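Local atomic coordinates of folylpolyglutamate synthase (FolC) (Helicobacter pylori, PDB entry 6K8C), a protein that probably adds glutamate to dihydropteroate and, in successive ATP-dependent steps, to reduced folates, giving dihydrofolate and folylpolyglutamates. Residues Gly189-Ile194 against His213-Val218. Residues are numbered along the deposited sequence; the frame is centred on the assembly and turned at random.
Sequences GSLSII and HAKLIV
Leu191 runs alongside Lys215 on one face of a parallel strand pair, and its methyl CD1 presses into the flank of the extended lysine chain, a tight 3.4 Å from Lys215 CD. With CG trans to the main-chain N (chi1 -179°), chi2 of 57° turns CD1 towards strand 215-218, where it also meets Ile217 CD1 at 3.9 Å. Ile193 flanks Ile217 on the same face, its CG1 against CB of Ile217, and helix 241-254 covers both isoleucines. On the other face, CG2 of Ile194 is the bump: it settles between the side chains of Leu216 and Val218, over Ile217 O and Val218 CA, 3.9 Å from Leu216 CD1. Helix 199-211 packs over Ile194 and Leu216. At the start of the pair, Ala214 CB abuts Gly189 O (3.2 Å). Between the two faces, the backbone of Ser192 bonds both ways, its N to Lys215 O and its O to Ile217 N (2.7 Å). Lys215 N donates to Ser190 O, and Ile194 N to Ile217 O. A water bridges Gly189 O, Ser192 OG and, more distantly, Lys215 O. Strand 191-194, helix 199-211 and strand 215-218 form a beta-alpha-beta unit, whose last strand edges the P-loop-type central sheet of the Mur ligase middle domain.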
ATOM      1  N   GLY A 189       8.438   6.640  17.436  1.00 39.07           N
ATOM      2  CA  GLY A 189       9.516   7.524  17.830  1.00 36.19           C
ATOM      3  C   GLY A 189       9.014   8.704  18.631  1.00 40.43           C
ATOM      4  O   GLY A 189       7.967   8.643  19.284  1.00 39.68           O
ATOM      5  N   SER A 190       9.758   9.807  18.563  1.00 34.34           N
ATOM      6  CA  SER A 190       9.456  10.960  19.396  1.00 36.58           C
ATOM      7  C   SER A 190       8.307  11.803  18.856  1.00 36.24           C
ATOM      8  O   SER A 190       7.741  12.601  19.609  1.00 34.37           O
ATOM      9  CB  SER A 190      10.705  11.831  19.551  1.00 33.67           C
ATOM     10  OG  SER A 190      11.119  12.350  18.299  1.00 40.15           O
ATOM     11  N   LEU A 191       7.941  11.638  17.586  1.00 35.71           N
ATOM     12  CA  LEU A 191       6.947  12.489  16.941  1.00 39.42           C
ATOM     13  C   LEU A 191       6.100  11.631  16.015  1.00 34.08           C
ATOM     14  O   LEU A 191       6.629  11.024  15.080  1.00 29.07           O
ATOM     15  CB  LEU A 191       7.625  13.622  16.159  1.00 38.85           C
ATOM     16  CG  LEU A 191       6.719  14.623  15.440  1.00 30.84           C
ATOM     17  CD1 LEU A 191       5.767  15.265  16.419  1.00 32.06           C
ATOM     18  CD2 LEU A 191       7.552  15.673  14.713  1.00 32.34           C
ATOM     19  N   SER A 192       4.792  11.583  16.266  1.00 29.03           N
ATOM     20  CA  SER A 192       3.917  10.724  15.481  1.00 32.74           C
ATOM     21  C   SER A 192       2.555  11.372  15.287  1.00 29.96           C
ATOM     22  O   SER A 192       2.036  12.048  16.179  1.00 33.73           O
ATOM     23  CB  SER A 192       3.737   9.355  16.142  1.00 29.71           C
ATOM     24  OG  SER A 192       4.993   8.741  16.377  1.00 33.29           O
ATOM     25  N   ILE A 193       1.988  11.140  14.112  1.00 30.44           N
ATOM     26  CA  ILE A 193       0.618  11.499  13.779  1.00 27.38           C
ATOM     27  C   ILE A 193      -0.202  10.222  13.792  1.00 28.20           C
ATOM     28  O   ILE A 193       0.253   9.187  13.295  1.00 26.94           O
ATOM     29  CB  ILE A 193       0.561  12.189  12.405  1.00 35.16           C
ATOM     30  CG1 ILE A 193       1.226  13.561  12.495  1.00 35.01           C
ATOM     31  CG2 ILE A 193      -0.879  12.320  11.904  1.00 30.54           C
ATOM     32  CD1 ILE A 193       2.200  13.787  11.417  1.00 41.39           C
ATOM     33  N   ILE A 194      -1.397  10.270  14.372  1.00 24.85           N
ATOM     34  CA  ILE A 194      -2.245   9.085  14.420  1.00 22.64           C
ATOM     35  C   ILE A 194      -3.602   9.424  13.814  1.00 29.49           C
ATOM     36  O   ILE A 194      -4.271  10.367  14.256  1.00 29.04           O
ATOM     37  CB  ILE A 194      -2.381   8.515  15.849  1.00 27.00           C
ATOM     38  CG1 ILE A 194      -3.149   7.194  15.827  1.00 28.95           C
ATOM     39  CG2 ILE A 194      -2.999   9.500  16.822  1.00 30.81           C
ATOM     40  CD1 ILE A 194      -2.713   6.223  16.915  1.00 36.99           C
ATOM     41  N   HIS A 213       7.726   9.443  26.482  1.00 44.54           N
ATOM     42  CA  HIS A 213       7.825  10.907  26.467  1.00 47.53           C
ATOM     43  C   HIS A 213       7.680  11.469  25.057  1.00 45.84           C
ATOM     44  O   HIS A 213       8.269  12.499  24.728  1.00 38.64           O
ATOM     45  CB  HIS A 213       9.140  11.392  27.090  1.00 49.69           C
ATOM     46  CG  HIS A 213       9.443  10.787  28.425  1.00 55.64           C
ATOM     47  ND1 HIS A 213       8.644  10.981  29.531  1.00 57.86           N
ATOM     48  CD2 HIS A 213      10.466   9.998  28.833  1.00 55.01           C
ATOM     49  CE1 HIS A 213       9.158  10.333  30.561  1.00 59.61           C
ATOM     50  NE2 HIS A 213      10.264   9.730  30.165  1.00 59.96           N
ATOM     51  N   ALA A 214       6.899  10.800  24.216  1.00 44.29           N
ATOM     52  CA  ALA A 214       6.775  11.148  22.809  1.00 42.21           C
ATOM     53  C   ALA A 214       5.590  12.076  22.588  1.00 38.70           C
ATOM     54  O   ALA A 214       4.673  12.159  23.409  1.00 34.23           O
ATOM     55  CB  ALA A 214       6.612   9.891  21.955  1.00 33.89           C
ATOM     56  N   LYS A 215       5.614  12.777  21.457  1.00 32.59           N
ATOM     57  CA  LYS A 215       4.520  13.664  21.081  1.00 35.09           C
ATOM     58  C   LYS A 215       3.626  12.938  20.079  1.00 34.01           C
ATOM     59  O   LYS A 215       4.089  12.513  19.016  1.00 34.56           O
ATOM     60  CB  LYS A 215       5.041  14.982  20.507  1.00 37.43           C
ATOM     61  CG  LYS A 215       3.927  15.938  20.055  1.00 45.39           C
ATOM     62  CD  LYS A 215       4.442  16.963  19.056  1.00 65.87           C
ATOM     63  CE  LYS A 215       3.625  18.245  19.048  1.00 62.06           C
ATOM     64  NZ  LYS A 215       4.263  19.239  18.137  1.00 62.74           N
ATOM     65  N   LEU A 216       2.358  12.780  20.437  1.00 31.29           N
ATOM     66  CA  LEU A 216       1.368  12.095  19.620  1.00 35.88           C
ATOM     67  C   LEU A 216       0.358  13.128  19.140  1.00 37.56           C
ATOM     68  O   LEU A 216      -0.332  13.745  19.956  1.00 34.49           O
ATOM     69  CB  LEU A 216       0.687  10.990  20.427  1.00 37.82           C
ATOM     70  CG  LEU A 216      -0.243  10.011  19.721  1.00 37.44           C
ATOM     71  CD1 LEU A 216       0.500   9.268  18.611  1.00 33.81           C
ATOM     72  CD2 LEU A 216      -0.833   9.040  20.744  1.00 34.69           C
ATOM     73  N   ILE A 217       0.293  13.339  17.831  1.00 25.24           N
ATOM     74  CA  ILE A 217      -0.622  14.307  17.237  1.00 27.71           C
ATOM     75  C   ILE A 217      -1.849  13.543  16.762  1.00 33.99           C
ATOM     76  O   ILE A 217      -1.782  12.787  15.791  1.00 29.47           O
ATOM     77  CB  ILE A 217       0.032  15.082  16.087  1.00 29.06           C
ATOM     78  CG1 ILE A 217       1.197  15.929  16.604  1.00 29.78           C
ATOM     79  CG2 ILE A 217      -0.991  15.972  15.393  1.00 39.41           C
ATOM     80  CD1 ILE A 217       2.137  16.389  15.499  1.00 28.28           C
ATOM     81  N   VAL A 218      -2.977  13.750  17.429  1.00 27.62           N
ATOM     82  CA  VAL A 218      -4.194  13.001  17.141  1.00 29.23           C
ATOM     83  C   VAL A 218      -4.989  13.749  16.079  1.00 30.31           C
ATOM     84  O   VAL A 218      -5.389  14.898  16.284  1.00 30.86           O
ATOM     85  CB  VAL A 218      -5.025  12.792  18.416  1.00 32.87           C
ATOM     86  CG1 VAL A 218      -6.280  11.999  18.114  1.00 36.44           C
ATOM     87  CG2 VAL A 218      -4.181  12.088  19.480  1.00 34.45           C
TER
HETATM   88  O   HOH W   1       5.344   9.483  18.774  1.00 43.94           O